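Local coordinates for putative nucleotidyltransferase, hypothetical protein AF0614 (Archaeoglobus fulgidus, PDB 1YLQ) that probably acts as a nucleotidyltransferase, though its substrate is not established, at residues Glu6-Glu9 against Ile10-Asp14; Leu54-Phe57 against Gly58-Lys62; His72-Lys76 against Lys77-Met81. All blocks are in the same frame, centred on the assembly; numbering follows the deposited sequence.

Contact 1 of 3, residues Glu6-Glu9 against Ile10-Asp14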
# COMPACT_ATOMS: atom_id res chain seq x y z
N GLU A 6 10.42 -6.76 0.33
CA GLU A 6 10.27 -8.15 0.71
C GLU A 6 9.59 -8.96 -0.40
O GLU A 6 10.06 -10.01 -0.71
CB GLU A 6 9.44 -8.29 1.96
CG GLU A 6 10.07 -9.04 3.11
CD GLU A 6 9.64 -8.51 4.50
OE1 GLU A 6 8.53 -7.94 4.64
OE2 GLU A 6 10.44 -8.65 5.46
N ILE A 7 8.47 -8.47 -0.94
CA ILE A 7 7.85 -9.07 -2.15
C ILE A 7 8.88 -9.30 -3.31
O ILE A 7 8.91 -10.37 -3.93
CB ILE A 7 6.62 -8.20 -2.63
CG1 ILE A 7 5.54 -8.16 -1.51
CG2 ILE A 7 6.08 -8.69 -4.00
CD1 ILE A 7 4.35 -7.19 -1.69
N LYS A 8 9.68 -8.28 -3.64
CA LYS A 8 10.59 -8.42 -4.80
C LYS A 8 11.58 -9.52 -4.41
O LYS A 8 11.94 -10.37 -5.23
CB LYS A 8 11.28 -7.08 -5.13
CG LYS A 8 12.10 -6.98 -6.50
CD LYS A 8 11.22 -6.44 -7.68
CE LYS A 8 11.88 -6.53 -9.12
NZ LYS A 8 11.15 -7.41 -10.14
N GLU A 9 12.02 -9.53 -3.15
CA GLU A 9 13.05 -10.51 -2.76
C GLU A 9 12.61 -11.97 -2.76
O GLU A 9 13.29 -12.80 -3.36
CB GLU A 9 13.78 -10.11 -1.49
CG GLU A 9 14.76 -8.98 -1.80
CD GLU A 9 15.48 -9.14 -3.17
OE1 GLU A 9 16.50 -9.88 -3.26
OE2 GLU A 9 15.03 -8.53 -4.17
N ILE A 10 11.47 -12.25 -2.13
CA ILE A 10 10.83 -13.56 -2.17
C ILE A 10 10.59 -13.99 -3.63
O ILE A 10 10.83 -15.13 -3.99
CB ILE A 10 9.48 -13.52 -1.39
CG1 ILE A 10 9.77 -13.33 0.11
CG2 ILE A 10 8.58 -14.77 -1.69
CD1 ILE A 10 8.63 -12.68 0.90
N THR A 11 10.12 -13.06 -4.45
CA THR A 11 9.69 -13.40 -5.81
C THR A 11 10.94 -13.82 -6.60
O THR A 11 10.99 -14.92 -7.18
CB THR A 11 9.02 -12.19 -6.50
OG1 THR A 11 7.79 -11.88 -5.83
CG2 THR A 11 8.77 -12.43 -8.03
N LYS A 12 11.95 -12.97 -6.57
CA LYS A 12 13.13 -13.19 -7.39
C LYS A 12 13.97 -14.40 -6.92
O LYS A 12 14.72 -14.99 -7.72
CB LYS A 12 13.97 -11.92 -7.46
CG LYS A 12 13.45 -10.82 -8.41
CD LYS A 12 12.56 -11.34 -9.56
CE LYS A 12 12.95 -10.69 -10.90
NZ LYS A 12 13.93 -9.59 -10.73
N LYS A 13 13.82 -14.78 -5.64
CA LYS A 13 14.45 -15.99 -5.10
C LYS A 13 13.88 -17.27 -5.71
O LYS A 13 14.59 -18.26 -5.94
CB LYS A 13 14.29 -16.04 -3.59
CG LYS A 13 15.15 -17.10 -2.97
CD LYS A 13 14.96 -17.28 -1.47
CE LYS A 13 15.70 -18.58 -1.10
NZ LYS A 13 15.43 -19.02 0.30
N ASP A 14 12.58 -17.26 -5.91
CA ASP A 14 11.85 -18.40 -6.49
C ASP A 14 11.85 -18.35 -8.03
O ASP A 14 12.26 -19.30 -8.73
CB ASP A 14 10.41 -18.40 -5.93
CG ASP A 14 9.67 -19.70 -6.21
OD1 ASP A 14 9.97 -20.39 -7.24
OD2 ASP A 14 8.80 -20.04 -5.39

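Contact 2 of 3, residues Leu54-Phe57 against Gly58-Lys62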
# COMPACT_ATOMS: atom_id res chain seq x y z
N LEU A 54 0.80 -22.60 -7.53
CA LEU A 54 0.20 -22.89 -6.20
C LEU A 54 1.24 -22.75 -5.07
O LEU A 54 0.97 -22.15 -4.02
CB LEU A 54 -0.44 -24.31 -6.20
CG LEU A 54 -0.89 -24.83 -4.83
CD1 LEU A 54 -2.00 -23.96 -4.25
CD2 LEU A 54 -1.33 -26.31 -4.84
N GLU A 55 2.40 -23.35 -5.28
CA GLU A 55 3.58 -23.28 -4.41
C GLU A 55 3.93 -21.81 -4.10
O GLU A 55 4.11 -21.42 -2.94
CB GLU A 55 4.72 -23.93 -5.22
CG GLU A 55 6.12 -23.91 -4.67
CD GLU A 55 6.84 -22.57 -4.76
OE1 GLU A 55 7.13 -22.04 -5.86
OE2 GLU A 55 7.15 -22.08 -3.66
N PHE A 56 4.05 -21.01 -5.15
CA PHE A 56 4.50 -19.63 -4.99
C PHE A 56 3.42 -18.82 -4.27
O PHE A 56 3.69 -18.02 -3.32
CB PHE A 56 4.84 -19.00 -6.33
CG PHE A 56 5.38 -17.59 -6.19
CD1 PHE A 56 6.70 -17.37 -5.81
CD2 PHE A 56 4.55 -16.51 -6.39
CE1 PHE A 56 7.19 -16.07 -5.63
CE2 PHE A 56 5.01 -15.22 -6.22
CZ PHE A 56 6.35 -15.00 -5.86
N PHE A 57 2.19 -19.00 -4.72
CA PHE A 57 1.08 -18.30 -4.08
C PHE A 57 0.98 -18.60 -2.59
O PHE A 57 0.75 -17.67 -1.79
CB PHE A 57 -0.26 -18.54 -4.80
CG PHE A 57 -1.42 -17.83 -4.17
CD1 PHE A 57 -1.77 -16.52 -4.59
CD2 PHE A 57 -2.25 -18.48 -3.27
CE1 PHE A 57 -2.91 -15.87 -4.06
CE2 PHE A 57 -3.39 -17.82 -2.72
CZ PHE A 57 -3.71 -16.53 -3.11
N GLY A 58 1.14 -19.87 -2.21
CA GLY A 58 1.08 -20.25 -0.81
C GLY A 58 2.18 -19.56 -0.00
O GLY A 58 1.93 -19.01 1.08
N LYS A 59 3.39 -19.59 -0.55
CA LYS A 59 4.56 -18.91 0.05
C LYS A 59 4.32 -17.40 0.27
O LYS A 59 4.52 -16.88 1.38
CB LYS A 59 5.77 -19.05 -0.88
CG LYS A 59 7.05 -19.46 -0.17
CD LYS A 59 8.27 -18.98 -0.92
CE LYS A 59 8.41 -19.61 -2.29
NZ LYS A 59 9.28 -20.87 -2.30
N ILE A 60 3.91 -16.70 -0.78
CA ILE A 60 3.82 -15.25 -0.70
C ILE A 60 2.68 -14.77 0.20
O ILE A 60 2.85 -13.80 0.96
CB ILE A 60 3.87 -14.56 -2.10
CG1 ILE A 60 4.28 -13.07 -1.95
CG2 ILE A 60 2.54 -14.64 -2.81
CD1 ILE A 60 5.52 -12.68 -2.77
N THR A 61 1.53 -15.45 0.14
CA THR A 61 0.38 -15.06 1.01
C THR A 61 0.57 -15.38 2.49
O THR A 61 0.09 -14.62 3.36
CB THR A 61 -0.99 -15.64 0.56
OG1 THR A 61 -0.90 -17.06 0.40
CG2 THR A 61 -1.47 -14.97 -0.76
N LYS A 62 1.24 -16.49 2.79
CA LYS A 62 1.60 -16.82 4.18
C LYS A 62 2.55 -15.74 4.75
O LYS A 62 2.42 -15.35 5.89
CB LYS A 62 2.23 -18.21 4.26
CG LYS A 62 2.99 -18.51 5.54
CD LYS A 62 3.85 -19.76 5.40
CE LYS A 62 4.83 -19.89 6.56
NZ LYS A 62 5.66 -21.13 6.46

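Contact 3 of 3, residues His72-Lys76 against Lys77-Met81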
# COMPACT_ATOMS: atom_id res chain seq x y z
N HIS A 72 -1.67 -11.59 -7.59
CA HIS A 72 -2.20 -12.24 -8.78
C HIS A 72 -0.97 -12.86 -9.41
O HIS A 72 -0.03 -12.15 -9.77
CB HIS A 72 -2.86 -11.21 -9.71
CG HIS A 72 -4.00 -10.49 -9.04
ND1 HIS A 72 -3.86 -9.26 -8.43
CD2 HIS A 72 -5.27 -10.86 -8.83
CE1 HIS A 72 -5.01 -8.88 -7.93
NE2 HIS A 72 -5.88 -9.86 -8.12
N ILE A 73 -0.96 -14.18 -9.48
CA ILE A 73 0.21 -14.94 -9.93
C ILE A 73 -0.16 -15.35 -11.31
O ILE A 73 -1.11 -16.14 -11.50
CB ILE A 73 0.40 -16.18 -9.00
CG1 ILE A 73 0.43 -15.72 -7.49
CG2 ILE A 73 1.65 -17.01 -9.43
CD1 ILE A 73 1.45 -14.43 -7.23
N LEU A 74 0.53 -14.80 -12.31
CA LEU A 74 0.02 -14.88 -13.68
C LEU A 74 1.09 -15.31 -14.70
O LEU A 74 2.22 -14.92 -14.58
CB LEU A 74 -0.45 -13.47 -14.07
CG LEU A 74 -1.50 -12.82 -13.22
CD1 LEU A 74 -1.77 -11.37 -13.74
CD2 LEU A 74 -2.78 -13.70 -13.28
N THR A 75 0.67 -16.04 -15.74
CA THR A 75 1.49 -16.24 -16.91
C THR A 75 1.47 -14.90 -17.70
O THR A 75 0.64 -14.01 -17.42
CB THR A 75 0.89 -17.36 -17.82
OG1 THR A 75 -0.40 -16.96 -18.25
CG2 THR A 75 0.69 -18.67 -17.02
N LYS A 76 2.31 -14.81 -18.74
CA LYS A 76 2.29 -13.62 -19.61
C LYS A 76 0.93 -13.39 -20.32
O LYS A 76 0.44 -12.28 -20.36
CB LYS A 76 3.43 -13.64 -20.63
CG LYS A 76 4.80 -13.28 -19.93
CD LYS A 76 5.96 -13.38 -20.90
CE LYS A 76 7.28 -12.66 -20.32
NZ LYS A 76 8.30 -12.63 -21.47
N LYS A 77 0.32 -14.45 -20.86
CA LYS A 77 -0.98 -14.37 -21.48
C LYS A 77 -2.06 -13.87 -20.52
O LYS A 77 -2.94 -13.05 -20.89
CB LYS A 77 -1.33 -15.78 -21.98
CG LYS A 77 -2.64 -15.98 -22.65
CD LYS A 77 -2.65 -17.30 -23.47
CE LYS A 77 -4.08 -17.83 -23.71
NZ LYS A 77 -4.00 -19.22 -24.31
N GLU A 78 -2.00 -14.37 -19.28
CA GLU A 78 -2.96 -13.96 -18.23
C GLU A 78 -2.82 -12.48 -17.86
O GLU A 78 -3.82 -11.77 -17.69
CB GLU A 78 -2.78 -14.87 -16.97
CG GLU A 78 -3.45 -16.25 -17.19
CD GLU A 78 -3.06 -17.23 -16.11
OE1 GLU A 78 -2.19 -16.92 -15.25
OE2 GLU A 78 -3.60 -18.33 -16.15
N TRP A 79 -1.59 -12.01 -17.75
CA TRP A 79 -1.33 -10.61 -17.50
C TRP A 79 -1.82 -9.71 -18.71
O TRP A 79 -2.48 -8.70 -18.50
CB TRP A 79 0.16 -10.39 -17.21
CG TRP A 79 0.57 -8.92 -17.07
CD1 TRP A 79 1.52 -8.25 -17.82
CD2 TRP A 79 -0.00 -7.94 -16.18
NE1 TRP A 79 1.61 -6.94 -17.40
CE2 TRP A 79 0.68 -6.71 -16.42
CE3 TRP A 79 -0.99 -7.98 -15.17
CZ2 TRP A 79 0.39 -5.53 -15.69
CZ3 TRP A 79 -1.29 -6.80 -14.46
CH2 TRP A 79 -0.59 -5.58 -14.73
N LYS A 80 -1.52 -10.10 -19.95
CA LYS A 80 -2.10 -9.44 -21.14
C LYS A 80 -3.64 -9.29 -20.96
O LYS A 80 -4.19 -8.17 -21.05
CB LYS A 80 -1.72 -10.21 -22.43
CG LYS A 80 -2.01 -9.41 -23.72
CD LYS A 80 -1.50 -10.11 -24.94
CE LYS A 80 -1.74 -9.27 -26.19
NZ LYS A 80 -1.27 -9.97 -27.42
N MET A 81 -4.32 -10.38 -20.62
CA MET A 81 -5.74 -10.26 -20.39
C MET A 81 -6.08 -9.30 -19.27
O MET A 81 -6.98 -8.49 -19.44
CB MET A 81 -6.42 -11.64 -20.21
CG MET A 81 -7.99 -11.51 -20.12
SD MET A 81 -8.91 -13.07 -20.18
CE MET A 81 -8.54 -13.85 -18.64

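Contact 1 of 3, residues Glu6-Glu9 against Ile10-Asp14
T11 reaches back one helical turn to I7. T11 CB lies 3.2 Å from I7 O. The hydroxyl lies anti to the carbonyl carbon of T11 (chi1 -66°), beside the backbone N, and from there T11 OG1 donates to I7 O at 2.7 Å. The backbone T11 N bonds to I7 O as well, at 3.0 Å, and the two donors come from opposite faces of the carbonyl plane, so one oxygen is gripped twice within helix 3-14, the first helix of a mixed-sheet nucleotidyltransferase-type domain. I7 CG2 lies 4.1 Å from T11 OG1, the two side chains crossing at an angle. A valine here, lacking the hydroxyl, would probably leave I7 O with only the backbone T11 N bond from this turn. Both residues are buried: I7 packs on F69 and F71 of the sheet, T11 on F56 and I20. One residue earlier, I10 N bonds E6 O almost straight, with an N-H...O angle of 175°, while I10 CD1 folds back to 3.4 Å from the same oxygen. K8 and K12 run side by side, pointing the same way, and their like charges come close, K8 NZ to K12 NZ 3.6 Å.

Contact 2 of 3, residues Leu54-Phe57 against Gly58-Lys62
L54 takes part through its backbone: L54 O receives G58 N at 2.9 Å, the first of four successive i to i+4 amide bonds along this stretch. E55 then pairs with K59, four residues on. Its CG is anti to the backbone N (chi1 174°) and the chain bends at chi2, so the carboxylate lies alongside the lysine, whose own chain bends at chi3 and chi4. K59 NZ donates to E55 OE2 at 2.8 Å on the syn side, 25° out of the carboxylate plane. The lysine also has a long, weak ion pair to D14, while R52 makes another with the other oxygen of E55.

F56 turns to the buried side, where its ring tip CZ meets I60 CD1 at 4.0 Å, the two side chains crossing at a slant. This is the face that helix 50-63, the crossover helix of a beta-alpha-beta unit between strands 38-43 and 69-74, lays against its surroundings: F56 and I60 both touch T11 of helix 3-14, and they pack on I73 and F71 of the strand, respectively.

F57 holds T61 in two ways. T61 CG2 stands over one face of the phenyl ring, 3.8 Å from the centroid and 20° off the normal, a CH-pi contact shifted toward the rim. F57 O meanwhile accepts from T61 OG1 at 2.8 Å and from T61 N at 3.0 Å, the two donors on opposite faces of its carbonyl plane.

Contact 3 of 3, residues His72-Lys76 against Lys77-Met81
A capping box joins the end of strand 69-74 to the start of helix 76-83, with T75 as N-cap and E78 as its reciprocal partner. The evidence is a pair of crossed bonds. E78 N donates to T75 OG1 at 3.2 Å, with an N-H...O angle of 158°, and T75 N donates to E78 OE1 at 3.0 Å, with an angle of 164°. The T75 hydroxyl stands between its own backbone N and carbonyl carbon, which turns it toward the helix, where it accepts from the E78 amide in the first turn. E78 sends CG beside its backbone N and then runs out extended, bringing the carboxylate back over the N-cap; T75 N meets OE1 from above the carboxylate plane, not within it. The same oxygen forms a salt bridge to K53 of helix 50-63, so this carboxylate ties the cap to the neighbouring helix, and the added positive charge is likely to stabilise its ionised form.

The strand and helix directions make an angle of 126°, so the chain turns sharply back at T75. The regular helical ladder starts at once: W79 N bonds T75 O, and K80 N bonds K76 O. D45 accepts from the amide of K76, covering another N-H of this helix start.

L74 fills the inside of the bend. Its CB and CD2 lie against E78, CB being 4.0 Å from E78 CB. The W79 indole is buried between sheet and loops, stacked on Y21 and met edge-to-face by Y89. L74 CD1 approaches that ring at its edge, near the ring plane, 3.8 Å from W79 CE3.

The three contacts follow one another along the chain inside one family domain. Contacts 1 and 2, with centres about 11 Å apart, touch directly where helices 3-14 and 50-63 pack: T11 OG1 lies 3.4 Å from F56 CZ, and D14 OD2 sits between a weak ion pair with K59 NZ, at 3.2 Å, and the like-charged E55 OE1. Contact 2 meets contact 3 through strand 69-74, since I73 CG1 is 3.7 Å from F57 CD1 and I73 CD1 is 3.8 Å from F56 CE2. Contacts 1 and 3 do not touch, their nearest atoms being about 7 Å apart, whereas contact 2 touches both. H72 of contact 3 lies against D39, an acidic residue probably belonging to the nucleotidyltransferase signature.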